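Local coordinates for YrrB protein (Bacillus subtilis, PDB 2Q7F) that may act as a mediator in complexes of RNA sulfuration components, RNA processing components and aminoacyl-tRNA synthetases, as a protein built of tetratricopeptide repeats, at residues G125-V136 with A144-L154; M174-F182 with A195-K206. All coordinates share one frame; numbering follows the deposited sequence.

Contact 1. Residues G125-V136 with A144-L154; sequences GDLFYMLGTVLV and ALPYLQRAVEL
Tyr147 turns one ring face to Leu131, whose CD2 methyl sits 3.7 Å from the ring centroid and only 4° off the normal, a CH-pi contact over the middle of the ring. The two helices are the antiparallel pair of the fourth tetratricopeptide repeat, their axes 7.9 Å apart at 147°. Tyr147 is a knob in a hole made by Phe128, Leu131, Gly132 and Leu135; Leu135 brings its CD1 in obliquely, 3.6 Å from Tyr147 CD2. Phe128 returns the packing as a knob among Tyr147, Arg150, Ala151 and Leu154. With its CG set beside the backbone N (chi1 -69°), its ring runs alongside the start of the Arg150 chain, whose CB lies over one face, while Leu154 CD1 meets the edge in plane. Arg150 bends at chi2 and carries its guanidinium on to Glu153, where NH1 and OE1 form a salt bridge within the helix. Near Gly132 the backbones come close, and Leu148 packs its branch directly on the glycine, CG 3.8 Å from Gly132 CA. One turn earlier on the same helix as Leu148, the methyl of Ala144 presses against the other helix, its CB 3.3 Å from Gly132 O.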
loop_
_atom_site.group_PDB
_atom_site.type_symbol
_atom_site.label_atom_id
_atom_site.label_comp_id
_atom_site.label_asym_id
_atom_site.label_seq_id
_atom_site.Cartn_x
_atom_site.Cartn_y
_atom_site.Cartn_z
ATOM N N GLY A 125 -4.439 -4.131 -8.936
ATOM C CA GLY A 125 -3.196 -4.169 -8.181
ATOM C C GLY A 125 -3.057 -3.017 -7.214
ATOM O O GLY A 125 -2.672 -3.211 -6.060
ATOM N N ASP A 126 -3.381 -1.819 -7.684
ATOM C CA ASP A 126 -3.235 -0.621 -6.873
ATOM C C ASP A 126 -4.115 -0.651 -5.628
ATOM O O ASP A 126 -3.653 -0.300 -4.529
ATOM C CB ASP A 126 -3.550 0.619 -7.710
ATOM C CG ASP A 126 -2.498 0.887 -8.765
ATOM O OD1 ASP A 126 -2.704 1.808 -9.583
ATOM O OD2 ASP A 126 -1.464 0.181 -8.780
ATOM N N LEU A 127 -5.369 -1.076 -5.806
ATOM C CA LEU A 127 -6.311 -1.126 -4.705
ATOM C C LEU A 127 -5.905 -2.149 -3.664
ATOM O O LEU A 127 -5.934 -1.852 -2.467
ATOM C CB LEU A 127 -7.736 -1.412 -5.180
ATOM C CG LEU A 127 -8.751 -1.669 -4.048
ATOM C CD1 LEU A 127 -9.020 -0.419 -3.160
ATOM C CD2 LEU A 127 -10.054 -2.242 -4.587
ATOM N N PHE A 128 -5.542 -3.350 -4.111
ATOM C CA PHE A 128 -5.119 -4.384 -3.181
ATOM C C PHE A 128 -3.877 -3.933 -2.414
ATOM O O PHE A 128 -3.706 -4.261 -1.233
ATOM C CB PHE A 128 -4.873 -5.713 -3.896
ATOM C CG PHE A 128 -6.126 -6.360 -4.429
ATOM C CD1 PHE A 128 -7.282 -6.423 -3.654
ATOM C CD2 PHE A 128 -6.146 -6.928 -5.707
ATOM C CE1 PHE A 128 -8.448 -7.018 -4.150
ATOM C CE2 PHE A 128 -7.306 -7.534 -6.210
ATOM C CZ PHE A 128 -8.456 -7.579 -5.427
ATOM N N TYR A 129 -3.040 -3.149 -3.089
ATOM C CA TYR A 129 -1.830 -2.604 -2.493
ATOM C C TYR A 129 -2.151 -1.580 -1.408
ATOM O O TYR A 129 -1.684 -1.703 -0.275
ATOM C CB TYR A 129 -0.920 -1.979 -3.558
ATOM C CG TYR A 129 0.286 -1.285 -2.962
ATOM C CD1 TYR A 129 1.372 -2.027 -2.484
ATOM C CD2 TYR A 129 0.337 0.112 -2.859
ATOM C CE1 TYR A 129 2.476 -1.401 -1.923
ATOM C CE2 TYR A 129 1.439 0.745 -2.311
ATOM C CZ TYR A 129 2.505 -0.020 -1.841
ATOM O OH TYR A 129 3.606 0.595 -1.283
ATOM N N MET A 130 -2.937 -0.569 -1.763
ATOM C CA MET A 130 -3.271 0.495 -0.822
ATOM C C MET A 130 -3.978 -0.086 0.397
ATOM O O MET A 130 -3.702 0.305 1.538
ATOM C CB MET A 130 -4.131 1.566 -1.496
ATOM C CG MET A 130 -3.429 2.339 -2.617
ATOM S SD MET A 130 -1.921 3.198 -2.109
ATOM C CE MET A 130 -2.609 4.510 -1.091
ATOM N N LEU A 131 -4.871 -1.041 0.152
ATOM C CA LEU A 131 -5.585 -1.704 1.232
ATOM C C LEU A 131 -4.620 -2.537 2.073
ATOM O O LEU A 131 -4.574 -2.382 3.286
ATOM C CB LEU A 131 -6.754 -2.550 0.710
ATOM C CG LEU A 131 -7.600 -3.316 1.730
ATOM C CD1 LEU A 131 -8.130 -2.414 2.871
ATOM C CD2 LEU A 131 -8.746 -4.032 1.008
ATOM N N GLY A 132 -3.841 -3.393 1.421
ATOM C CA GLY A 132 -2.825 -4.173 2.112
ATOM C C GLY A 132 -1.980 -3.294 3.015
ATOM O O GLY A 132 -1.893 -3.527 4.225
ATOM N N THR A 133 -1.386 -2.256 2.438
ATOM C CA THR A 133 -0.457 -1.411 3.184
ATOM C C THR A 133 -1.122 -0.673 4.353
ATOM O O THR A 133 -0.553 -0.567 5.443
ATOM C CB THR A 133 0.267 -0.426 2.265
ATOM O OG1 THR A 133 0.701 -1.126 1.094
ATOM C CG2 THR A 133 1.497 0.149 2.974
ATOM N N VAL A 134 -2.330 -0.181 4.121
ATOM C CA VAL A 134 -3.076 0.497 5.164
ATOM C C VAL A 134 -3.423 -0.488 6.283
ATOM O O VAL A 134 -3.356 -0.147 7.464
ATOM C CB VAL A 134 -4.315 1.235 4.573
ATOM C CG1 VAL A 134 -5.414 1.427 5.605
ATOM C CG2 VAL A 134 -3.877 2.584 3.989
ATOM N N LEU A 135 -3.752 -1.720 5.912
ATOM C CA LEU A 135 -4.012 -2.750 6.896
ATOM C C LEU A 135 -2.777 -3.027 7.752
ATOM O O LEU A 135 -2.904 -3.414 8.911
ATOM C CB LEU A 135 -4.507 -4.019 6.222
ATOM C CG LEU A 135 -5.991 -3.982 5.889
ATOM C CD1 LEU A 135 -6.314 -5.109 4.961
ATOM C CD2 LEU A 135 -6.841 -4.062 7.152
ATOM N N VAL A 136 -1.596 -2.806 7.175
ATOM C CA VAL A 136 -0.336 -2.938 7.897
ATOM C C VAL A 136 -0.182 -1.832 8.946
ATOM O O VAL A 136 0.054 -2.123 10.130
ATOM C CB VAL A 136 0.883 -2.971 6.929
ATOM C CG1 VAL A 136 2.204 -2.755 7.679
ATOM C CG2 VAL A 136 0.912 -4.285 6.147
ATOM N N ALA A 144 -4.007 -7.886 6.085
ATOM C CA ALA A 144 -3.286 -7.336 4.927
ATOM C C ALA A 144 -2.871 -8.438 3.973
ATOM O O ALA A 144 -2.825 -8.250 2.756
ATOM C CB ALA A 144 -2.051 -6.571 5.387
ATOM N N LEU A 145 -2.578 -9.592 4.566
ATOM C CA LEU A 145 -1.916 -10.715 3.915
ATOM C C LEU A 145 -2.553 -11.159 2.588
ATOM O O LEU A 145 -1.852 -11.213 1.578
ATOM C CB LEU A 145 -1.794 -11.874 4.904
ATOM C CG LEU A 145 -0.624 -12.844 4.784
ATOM C CD1 LEU A 145 0.708 -12.176 5.059
ATOM C CD2 LEU A 145 -0.840 -13.986 5.758
ATOM N N PRO A 146 -3.866 -11.479 2.581
ATOM C CA PRO A 146 -4.498 -11.924 1.333
ATOM C C PRO A 146 -4.508 -10.887 0.202
ATOM O O PRO A 146 -4.436 -11.269 -0.976
ATOM C CB PRO A 146 -5.928 -12.270 1.761
ATOM C CG PRO A 146 -6.147 -11.521 3.016
ATOM C CD PRO A 146 -4.822 -11.499 3.703
ATOM N N TYR A 147 -4.605 -9.604 0.555
ATOM C CA TYR A 147 -4.643 -8.529 -0.442
ATOM C C TYR A 147 -3.243 -8.219 -0.945
ATOM O O TYR A 147 -3.059 -7.963 -2.128
ATOM C CB TYR A 147 -5.294 -7.256 0.118
ATOM C CG TYR A 147 -6.652 -7.472 0.743
ATOM C CD1 TYR A 147 -7.757 -7.844 -0.035
ATOM C CD2 TYR A 147 -6.837 -7.296 2.113
ATOM C CE1 TYR A 147 -9.009 -8.048 0.546
ATOM C CE2 TYR A 147 -8.081 -7.487 2.702
ATOM C CZ TYR A 147 -9.167 -7.866 1.912
ATOM O OH TYR A 147 -10.399 -8.067 2.508
ATOM N N LEU A 148 -2.263 -8.223 -0.040
ATOM C CA LEU A 148 -0.864 -8.063 -0.426
ATOM C C LEU A 148 -0.393 -9.211 -1.305
ATOM O O LEU A 148 0.362 -8.994 -2.255
ATOM C CB LEU A 148 0.046 -7.948 0.793
ATOM C CG LEU A 148 0.101 -6.576 1.453
ATOM C CD1 LEU A 148 1.031 -6.626 2.655
ATOM C CD2 LEU A 148 0.530 -5.494 0.466
ATOM N N GLN A 149 -0.839 -10.425 -0.977
ATOM C CA GLN A 149 -0.541 -11.606 -1.783
ATOM C C GLN A 149 -1.033 -11.379 -3.199
ATOM O O GLN A 149 -0.344 -11.695 -4.172
ATOM C CB GLN A 149 -1.207 -12.865 -1.200
ATOM C CG GLN A 149 -0.839 -14.154 -1.944
ATOM C CD GLN A 149 -1.455 -15.403 -1.332
ATOM O OE1 GLN A 149 -2.679 -15.583 -1.347
ATOM N NE2 GLN A 149 -0.607 -16.280 -0.800
ATOM N N ARG A 150 -2.230 -10.814 -3.289
ATOM C CA ARG A 150 -2.896 -10.615 -4.553
ATOM C C ARG A 150 -2.182 -9.574 -5.408
ATOM O O ARG A 150 -1.966 -9.804 -6.594
ATOM C CB ARG A 150 -4.357 -10.243 -4.319
ATOM C CG ARG A 150 -5.235 -10.335 -5.551
ATOM C CD ARG A 150 -5.090 -11.658 -6.285
ATOM N NE ARG A 150 -5.706 -11.546 -7.594
ATOM C CZ ARG A 150 -5.475 -12.362 -8.615
ATOM N NH1 ARG A 150 -4.624 -13.374 -8.495
ATOM N NH2 ARG A 150 -6.101 -12.152 -9.764
ATOM N N ALA A 151 -1.806 -8.449 -4.795
ATOM C CA ALA A 151 -1.070 -7.372 -5.472
ATOM C C ALA A 151 0.213 -7.865 -6.148
ATOM O O ALA A 151 0.559 -7.420 -7.241
ATOM C CB ALA A 151 -0.740 -6.251 -4.483
ATOM N N VAL A 152 0.922 -8.766 -5.475
ATOM C CA VAL A 152 2.096 -9.400 -6.045
ATOM C C VAL A 152 1.670 -10.221 -7.260
ATOM O O VAL A 152 2.180 -10.010 -8.352
ATOM C CB VAL A 152 2.845 -10.271 -5.010
ATOM C CG1 VAL A 152 3.983 -11.038 -5.675
ATOM C CG2 VAL A 152 3.364 -9.401 -3.873
ATOM N N GLU A 153 0.710 -11.123 -7.077
ATOM C CA GLU A 153 0.208 -11.944 -8.183
ATOM C C GLU A 153 -0.155 -11.098 -9.400
ATOM O O GLU A 153 0.283 -11.387 -10.514
ATOM C CB GLU A 153 -0.993 -12.783 -7.745
ATOM C CG GLU A 153 -0.644 -13.864 -6.737
ATOM C CD GLU A 153 -1.864 -14.575 -6.169
ATOM O OE1 GLU A 153 -2.929 -14.597 -6.834
ATOM O OE2 GLU A 153 -1.747 -15.123 -5.050
ATOM N N LEU A 154 -0.931 -10.041 -9.168
ATOM C CA LEU A 154 -1.407 -9.169 -10.246
ATOM C C LEU A 154 -0.326 -8.270 -10.846
ATOM O O LEU A 154 -0.543 -7.638 -11.877
ATOM C CB LEU A 154 -2.590 -8.317 -9.770
ATOM C CG LEU A 154 -3.971 -8.973 -9.742
ATOM C CD1 LEU A 154 -5.013 -7.939 -9.322
ATOM C CD2 LEU A 154 -4.334 -9.589 -11.087
#

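Contact 2. Residues M174-F182 with A195-K206; sequences MLDEALSQF and AFYNAGVTYAYK
Asn198 O is gripped twice from within its own helix, by the backbone N of Thr202 and by Thr202 OG1 at 3.0 Å, the two donors arriving from opposite faces of the carbonyl plane. This bond probably helps to fix the threonine's rotation: OG1 stays beside its own backbone N (chi1 -67°) and meets the edge of the Phe182 ring in plane, 3.3 Å from CE2, while CG2 faces Leu175 and Leu179. Phe182 is a knob among Ala195, Asn198, Ala199 and Thr202. Asn198 CB makes an off-centre CH-pi contact with it, and the amide of Asn198 leads away to Asp194 O. In the tetratricopeptide superhelix this is the step between repeats, the second helix of TPR 5 lying against the first of TPR 6 at 161°, with axes 9.8 Å apart. Replacing Phe182 with an alanine would probably open a gap between Asn198, Ala199 and Thr202 and strip the Asn198 CB of its aromatic partner. One turn back, Leu179 runs antiparallel alongside the Thr202 side chain, its CG against Thr202 CG2, and lays CD2 over one face of the Tyr203 ring, 3.9 Å from its centroid. Its other methyl, CD1, touches Lys206 CD at 3.6 Å. The lysine chain bends on either side of CD, at chi3 and chi4, and its ammonium closes the exposed end of the interface in a salt bridge: Lys206 NZ reaches Asp176 OD2 at 2.7 Å on the syn side, 31° out of the carboxylate plane.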
loop_
_atom_site.group_PDB
_atom_site.type_symbol
_atom_site.label_atom_id
_atom_site.label_comp_id
_atom_site.label_asym_id
_atom_site.label_seq_id
_atom_site.Cartn_x
_atom_site.Cartn_y
_atom_site.Cartn_z
ATOM N N MET A 174 4.759 -17.478 8.785
ATOM C CA MET A 174 5.134 -18.037 7.494
ATOM C C MET A 174 6.476 -17.438 7.079
ATOM O O MET A 174 6.527 -16.498 6.287
ATOM C CB MET A 174 4.049 -17.723 6.452
ATOM C CG MET A 174 2.648 -18.265 6.776
ATOM S SD MET A 174 1.286 -17.503 5.830
ATOM C CE MET A 174 1.404 -18.351 4.250
ATOM N N LEU A 175 7.557 -17.996 7.622
ATOM C CA LEU A 175 8.895 -17.390 7.547
ATOM C C LEU A 175 9.700 -17.729 6.303
ATOM O O LEU A 175 10.538 -16.941 5.877
ATOM C CB LEU A 175 9.722 -17.754 8.785
ATOM C CG LEU A 175 9.237 -17.192 10.125
ATOM C CD1 LEU A 175 9.631 -18.130 11.258
ATOM C CD2 LEU A 175 9.742 -15.772 10.378
ATOM N N ASP A 176 9.465 -18.901 5.731
ATOM C CA ASP A 176 10.255 -19.352 4.588
ATOM C C ASP A 176 9.760 -18.707 3.307
ATOM O O ASP A 176 10.552 -18.311 2.450
ATOM C CB ASP A 176 10.237 -20.876 4.498
ATOM C CG ASP A 176 10.462 -21.527 5.847
ATOM O OD1 ASP A 176 9.507 -21.553 6.655
ATOM O OD2 ASP A 176 11.593 -21.983 6.111
ATOM N N GLU A 177 8.443 -18.584 3.199
ATOM C CA GLU A 177 7.802 -17.853 2.110
ATOM C C GLU A 177 8.108 -16.350 2.180
ATOM O O GLU A 177 8.066 -15.652 1.159
ATOM C CB GLU A 177 6.289 -18.113 2.100
ATOM C CG GLU A 177 5.667 -18.316 3.484
ATOM C CD GLU A 177 5.911 -19.715 4.047
ATOM O OE1 GLU A 177 5.413 -20.697 3.459
ATOM O OE2 GLU A 177 6.601 -19.835 5.082
ATOM N N ALA A 178 8.426 -15.860 3.379
ATOM C CA ALA A 178 8.880 -14.480 3.549
ATOM C C ALA A 178 10.212 -14.306 2.846
ATOM O O ALA A 178 10.387 -13.378 2.053
ATOM C CB ALA A 178 8.999 -14.123 5.024
ATOM N N LEU A 179 11.135 -15.226 3.128
ATOM C CA LEU A 179 12.455 -15.257 2.492
ATOM C C LEU A 179 12.349 -15.431 0.981
ATOM O O LEU A 179 13.104 -14.816 0.232
ATOM C CB LEU A 179 13.312 -16.362 3.098
ATOM C CG LEU A 179 13.659 -16.182 4.575
ATOM C CD1 LEU A 179 14.024 -17.522 5.169
ATOM C CD2 LEU A 179 14.781 -15.154 4.794
ATOM N N SER A 180 11.402 -16.263 0.547
ATOM C CA SER A 180 11.060 -16.386 -0.871
ATOM C C SER A 180 10.829 -15.009 -1.479
ATOM O O SER A 180 11.416 -14.671 -2.510
ATOM C CB SER A 180 9.808 -17.249 -1.066
ATOM O OG SER A 180 10.016 -18.554 -0.571
ATOM N N GLN A 181 9.987 -14.219 -0.818
ATOM C CA GLN A 181 9.657 -12.883 -1.299
ATOM C C GLN A 181 10.818 -11.894 -1.147
ATOM O O GLN A 181 11.153 -11.193 -2.107
ATOM C CB GLN A 181 8.370 -12.350 -0.651
ATOM C CG GLN A 181 7.117 -13.185 -0.929
ATOM C CD GLN A 181 6.744 -13.256 -2.402
ATOM O OE1 GLN A 181 7.226 -12.473 -3.222
ATOM N NE2 GLN A 181 5.876 -14.205 -2.745
ATOM N N PHE A 182 11.444 -11.852 0.031
ATOM C CA PHE A 182 12.614 -10.979 0.242
ATOM C C PHE A 182 13.695 -11.190 -0.829
ATOM O O PHE A 182 14.314 -10.223 -1.285
ATOM C CB PHE A 182 13.228 -11.156 1.639
ATOM C CG PHE A 182 12.348 -10.689 2.774
ATOM C CD1 PHE A 182 11.582 -9.531 2.666
ATOM C CD2 PHE A 182 12.311 -11.400 3.972
ATOM C CE1 PHE A 182 10.775 -9.104 3.725
ATOM C CE2 PHE A 182 11.510 -10.978 5.033
ATOM C CZ PHE A 182 10.742 -9.826 4.908
ATOM N N ALA A 195 15.216 -4.927 2.587
ATOM C CA ALA A 195 14.881 -6.321 2.313
ATOM C C ALA A 195 15.903 -7.233 2.964
ATOM O O ALA A 195 15.534 -8.132 3.723
ATOM C CB ALA A 195 14.812 -6.581 0.814
ATOM N N PHE A 196 17.185 -6.982 2.682
ATOM C CA PHE A 196 18.279 -7.739 3.295
ATOM C C PHE A 196 18.190 -7.744 4.825
ATOM O O PHE A 196 18.377 -8.785 5.455
ATOM C CB PHE A 196 19.643 -7.219 2.826
ATOM C CG PHE A 196 20.111 -7.821 1.524
ATOM C CD1 PHE A 196 20.253 -7.030 0.386
ATOM C CD2 PHE A 196 20.422 -9.180 1.438
ATOM C CE1 PHE A 196 20.689 -7.583 -0.816
ATOM C CE2 PHE A 196 20.854 -9.737 0.242
ATOM C CZ PHE A 196 20.987 -8.939 -0.884
ATOM N N TYR A 197 17.881 -6.588 5.409
ATOM C CA TYR A 197 17.749 -6.471 6.861
ATOM C C TYR A 197 16.607 -7.328 7.381
ATOM O O TYR A 197 16.766 -8.062 8.361
ATOM C CB TYR A 197 17.544 -5.014 7.286
ATOM C CG TYR A 197 16.930 -4.871 8.664
ATOM C CD1 TYR A 197 17.686 -5.105 9.820
ATOM C CD2 TYR A 197 15.590 -4.511 8.811
ATOM C CE1 TYR A 197 17.121 -4.977 11.088
ATOM C CE2 TYR A 197 15.018 -4.382 10.066
ATOM C CZ TYR A 197 15.786 -4.615 11.198
ATOM O OH TYR A 197 15.207 -4.482 12.434
ATOM N N ASN A 198 15.457 -7.225 6.722
ATOM C CA ASN A 198 14.274 -7.985 7.117
ATOM C C ASN A 198 14.432 -9.486 6.874
ATOM O O ASN A 198 13.837 -10.302 7.583
ATOM C CB ASN A 198 13.020 -7.425 6.437
ATOM C CG ASN A 198 12.570 -6.110 7.051
ATOM O OD1 ASN A 198 11.920 -6.092 8.093
ATOM N ND2 ASN A 198 12.921 -5.000 6.407
ATOM N N ALA A 199 15.240 -9.836 5.874
ATOM C CA ALA A 199 15.655 -11.215 5.650
ATOM C C ALA A 199 16.516 -11.654 6.826
ATOM O O ALA A 199 16.320 -12.729 7.389
ATOM C CB ALA A 199 16.430 -11.341 4.343
ATOM N N GLY A 200 17.450 -10.785 7.200
ATOM C CA GLY A 200 18.326 -11.018 8.337
ATOM C C GLY A 200 17.540 -11.309 9.595
ATOM O O GLY A 200 17.882 -12.221 10.344
ATOM N N VAL A 201 16.474 -10.544 9.815
ATOM C CA VAL A 201 15.639 -10.696 11.009
ATOM C C VAL A 201 14.807 -11.975 10.952
ATOM O O VAL A 201 14.536 -12.593 11.986
ATOM C CB VAL A 201 14.734 -9.463 11.229
ATOM C CG1 VAL A 201 13.805 -9.671 12.425
ATOM C CG2 VAL A 201 15.583 -8.220 11.443
ATOM N N THR A 202 14.416 -12.373 9.742
ATOM C CA THR A 202 13.632 -13.592 9.552
ATOM C C THR A 202 14.443 -14.813 9.982
ATOM O O THR A 202 13.960 -15.639 10.759
ATOM C CB THR A 202 13.136 -13.750 8.090
ATOM O OG1 THR A 202 12.174 -12.730 7.798
ATOM C CG2 THR A 202 12.491 -15.115 7.873
ATOM N N TYR A 203 15.677 -14.902 9.486
ATOM C CA TYR A 203 16.586 -16.003 9.815
ATOM C C TYR A 203 16.821 -16.153 11.320
ATOM O O TYR A 203 16.976 -17.268 11.814
ATOM C CB TYR A 203 17.923 -15.847 9.088
ATOM C CG TYR A 203 17.945 -16.358 7.657
ATOM C CD1 TYR A 203 17.614 -17.684 7.353
ATOM C CD2 TYR A 203 18.337 -15.522 6.611
ATOM C CE1 TYR A 203 17.648 -18.153 6.035
ATOM C CE2 TYR A 203 18.377 -15.980 5.294
ATOM C CZ TYR A 203 18.034 -17.292 5.014
ATOM O OH TYR A 203 18.080 -17.732 3.712
ATOM N N ALA A 204 16.843 -15.031 12.040
ATOM C CA ALA A 204 16.951 -15.042 13.502
ATOM C C ALA A 204 15.818 -15.840 14.171
ATOM O O ALA A 204 16.056 -16.607 15.108
ATOM C CB ALA A 204 16.997 -13.621 14.037
ATOM N N TYR A 205 14.596 -15.658 13.672
ATOM C CA TYR A 205 13.425 -16.385 14.151
ATOM C C TYR A 205 13.420 -17.836 13.666
ATOM O O TYR A 205 12.684 -18.673 14.197
ATOM C CB TYR A 205 12.146 -15.666 13.716
ATOM C CG TYR A 205 11.778 -14.481 14.586
ATOM C CD1 TYR A 205 12.497 -13.286 14.518
ATOM C CD2 TYR A 205 10.707 -14.553 15.476
ATOM C CE1 TYR A 205 12.162 -12.196 15.320
ATOM C CE2 TYR A 205 10.359 -13.466 16.280
ATOM C CZ TYR A 205 11.093 -12.297 16.197
ATOM O OH TYR A 205 10.758 -11.225 16.987
ATOM N N LYS A 206 14.241 -18.120 12.655
ATOM C CA LYS A 206 14.467 -19.487 12.175
ATOM C C LYS A 206 15.570 -20.191 12.976
ATOM O O LYS A 206 15.859 -21.375 12.748
ATOM C CB LYS A 206 14.838 -19.478 10.693
ATOM C CG LYS A 206 13.665 -19.326 9.746
ATOM C CD LYS A 206 14.126 -19.306 8.290
ATOM C CE LYS A 206 14.753 -20.628 7.843
ATOM N NZ LYS A 206 13.759 -21.731 7.746
#

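Overall arrangement
The contacts follow one another along the chain and represent two kinds of joint in the repeat array: contact 1 pairs the helices inside TPR 4, and contact 2 joins TPR 5 to TPR 6. Their centres are about 19 Å apart; that of contact 1 lies about 6 Å from the centre of the chain and that of contact 2 about 20 Å from it, toward the C-terminal end. Helix 159-172 lies between them, touched by Leu145, Gln149 and Val152 of contact 1 and by Ala178, Asn198 and Thr202 of contact 2. The two also meet directly, where Leu145 CD2 packs against Met174 SD at 4.1 Å.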